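Local coordinates for fimbrial protein MyfA,Fimbrial protein MyfA,Fimbrial protein MyfA (Yersinia enterocolitica, PDB 5LND) that forms the major structural subunit of Myf fimbriae, proteinaceous surface fibres of pathogenic Yersinia that are a probable virulence factor, at residues V4-T9 with K122-T127. Sequence-based numbering, arbitrary orientation.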
loop_
_atom_site.group_PDB
_atom_site.type_symbol
_atom_site.label_atom_id
_atom_site.label_comp_id
_atom_site.label_asym_id
_atom_site.label_seq_id
_atom_site.Cartn_x
_atom_site.Cartn_y
_atom_site.Cartn_z
ATOM N N VAL B 4 -24.744 -14.745 -7.835
ATOM C CA VAL B 4 -23.289 -14.618 -7.781
ATOM C C VAL B 4 -22.818 -15.089 -6.413
ATOM O O VAL B 4 -23.502 -14.872 -5.422
ATOM C CB VAL B 4 -22.847 -13.155 -7.986
ATOM C CG1 VAL B 4 -21.337 -13.038 -8.004
ATOM C CG2 VAL B 4 -23.416 -12.610 -9.268
ATOM N N GLU B 5 -21.678 -15.765 -6.346
ATOM C CA GLU B 5 -21.038 -15.966 -5.050
ATOM C C GLU B 5 -19.574 -15.596 -5.114
ATOM O O GLU B 5 -18.865 -16.015 -6.016
ATOM C CB GLU B 5 -21.188 -17.394 -4.530
ATOM C CG GLU B 5 -20.377 -17.668 -3.239
ATOM C CD GLU B 5 -20.913 -16.961 -1.976
ATOM O OE1 GLU B 5 -21.066 -15.718 -1.963
ATOM O OE2 GLU B 5 -21.160 -17.661 -0.968
ATOM N N PHE B 6 -19.134 -14.813 -4.139
ATOM C CA PHE B 6 -17.761 -14.342 -4.082
ATOM C C PHE B 6 -17.234 -14.459 -2.652
ATOM O O PHE B 6 -17.743 -13.813 -1.738
ATOM C CB PHE B 6 -17.704 -12.894 -4.553
ATOM C CG PHE B 6 -16.317 -12.343 -4.649
ATOM C CD1 PHE B 6 -15.438 -12.820 -5.601
ATOM C CD2 PHE B 6 -15.901 -11.333 -3.804
ATOM C CE1 PHE B 6 -14.163 -12.312 -5.707
ATOM C CE2 PHE B 6 -14.629 -10.812 -3.908
ATOM C CZ PHE B 6 -13.759 -11.306 -4.862
ATOM N N LYS B 7 -16.217 -15.294 -2.466
ATOM C CA LYS B 7 -15.693 -15.580 -1.143
ATOM C C LYS B 7 -14.186 -15.583 -1.182
ATOM O O LYS B 7 -13.594 -15.863 -2.218
ATOM C CB LYS B 7 -16.165 -16.952 -0.667
ATOM C CG LYS B 7 -17.660 -17.087 -0.530
ATOM C CD LYS B 7 -18.037 -18.320 0.276
ATOM C CE LYS B 7 -17.450 -19.578 -0.330
ATOM N NZ LYS B 7 -18.058 -20.805 0.260
ATOM N N ALA B 8 -13.568 -15.272 -0.051
ATOM C CA ALA B 8 -12.133 -15.445 0.077
ATOM C C ALA B 8 -11.883 -16.944 0.098
ATOM O O ALA B 8 -12.728 -17.709 0.563
ATOM C CB ALA B 8 -11.616 -14.786 1.346
ATOM N N THR B 9 -10.735 -17.374 -0.409
ATOM C CA THR B 9 -10.427 -18.795 -0.428
ATOM C C THR B 9 -9.964 -19.285 0.939
ATOM O O THR B 9 -9.793 -18.492 1.862
ATOM C CB THR B 9 -9.372 -19.123 -1.452
ATOM O OG1 THR B 9 -8.236 -18.285 -1.233
ATOM C CG2 THR B 9 -9.907 -18.920 -2.865
ATOM N N LYS B 122 -24.840 -6.855 -9.929
ATOM C CA LYS B 122 -24.830 -7.047 -8.487
ATOM C C LYS B 122 -23.443 -6.745 -7.941
ATOM O O LYS B 122 -22.447 -7.184 -8.516
ATOM C CB LYS B 122 -25.204 -8.493 -8.160
ATOM C CG LYS B 122 -25.234 -8.815 -6.673
ATOM C CD LYS B 122 -25.696 -10.245 -6.398
ATOM C CE LYS B 122 -26.531 -10.327 -5.131
ATOM N NZ LYS B 122 -25.936 -9.562 -4.007
ATOM N N ASP B 123 -23.379 -6.009 -6.836
ATOM C CA ASP B 123 -22.110 -5.757 -6.168
ATOM C C ASP B 123 -21.570 -6.982 -5.439
ATOM O O ASP B 123 -22.315 -7.712 -4.786
ATOM C CB ASP B 123 -22.268 -4.670 -5.117
ATOM C CG ASP B 123 -22.367 -3.295 -5.696
ATOM O OD1 ASP B 123 -21.880 -3.050 -6.818
ATOM O OD2 ASP B 123 -22.928 -2.449 -4.981
ATOM N N ILE B 124 -20.259 -7.168 -5.509
ATOM C CA ILE B 124 -19.607 -8.194 -4.717
ATOM C C ILE B 124 -18.618 -7.543 -3.758
ATOM O O ILE B 124 -18.164 -6.422 -3.993
ATOM C CB ILE B 124 -18.890 -9.226 -5.600
ATOM C CG1 ILE B 124 -17.978 -8.532 -6.608
ATOM C CG2 ILE B 124 -19.895 -10.113 -6.310
ATOM C CD1 ILE B 124 -17.129 -9.485 -7.385
ATOM N N SER B 125 -18.298 -8.246 -2.676
ATOM C CA SER B 125 -17.379 -7.738 -1.662
ATOM C C SER B 125 -16.872 -8.914 -0.820
ATOM O O SER B 125 -17.657 -9.764 -0.380
ATOM C CB SER B 125 -18.073 -6.678 -0.791
ATOM O OG SER B 125 -17.186 -6.065 0.125
ATOM N N ALA B 126 -15.558 -8.985 -0.636
ATOM C CA ALA B 126 -14.959 -10.012 0.216
ATOM C C ALA B 126 -13.613 -9.542 0.762
ATOM O O ALA B 126 -12.962 -8.676 0.176
ATOM C CB ALA B 126 -14.800 -11.326 -0.537
ATOM N N THR B 127 -13.196 -10.108 1.890
ATOM C CA THR B 127 -11.907 -9.756 2.468
ATOM C C THR B 127 -11.082 -11.009 2.698
ATOM O O THR B 127 -11.609 -12.026 3.123
ATOM C CB THR B 127 -12.053 -8.967 3.792
ATOM O OG1 THR B 127 -12.629 -9.813 4.786
ATOM C CG2 THR B 127 -12.928 -7.743 3.611
#
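The backbone N of F6, a residue whose ring packs on I124 and A126, donates a weak hydrogen bond to OE1 of E5 (3.0 Å), the preceding side chain folding back over its own strand. The strands pack in an Ig-like β-sandwich completed by donor-strand complementation; strand 118-130 is probably the fused donor strand of this self-complemented construct. It pairs antiparallel with strand 97-108 through backbone bonds at K122 and I124. Strand 3-8 is instead hydrogen-bonded to strand 22-30 of the other sheet. Segments 4-8 and 122-127 run nearly parallel, their axes 14° apart and 6.0 Å from each other at the closest point. No hydrogen bond links them, and they meet through side chains where the two sheets approach.

I124 makes the broadest contact from segment 122-127. With chi1 at 51°, CG1 is flanked by both backbone branches, and the extended chi2 then carries CD1 over one face of the F6 ring. I124 CD1 lies 4.1 Å from the centroid of the F6 ring and 12° off its normal, a CH-pi contact. The other branch of I124, CG2, is directed to strand 3-8, reaching V4 CG1 at 3.7 Å and F6 CB at 4.0 Å. Farther along strand 118-130, A126 CB approaches the ring obliquely, 3.4 Å from F6 CE2 and equally near CD2, while the carbonyl carbon of S125 lies at the ring edge.

F6 also stacks with F25 and touches L27, so these two residues of strand 22-30 back the F6 side of the contact, and F25 also meets A126. At the end of strand 3-8, A8 CB lies against the backbone O of T127 at 3.3 Å, a van der Waals contact.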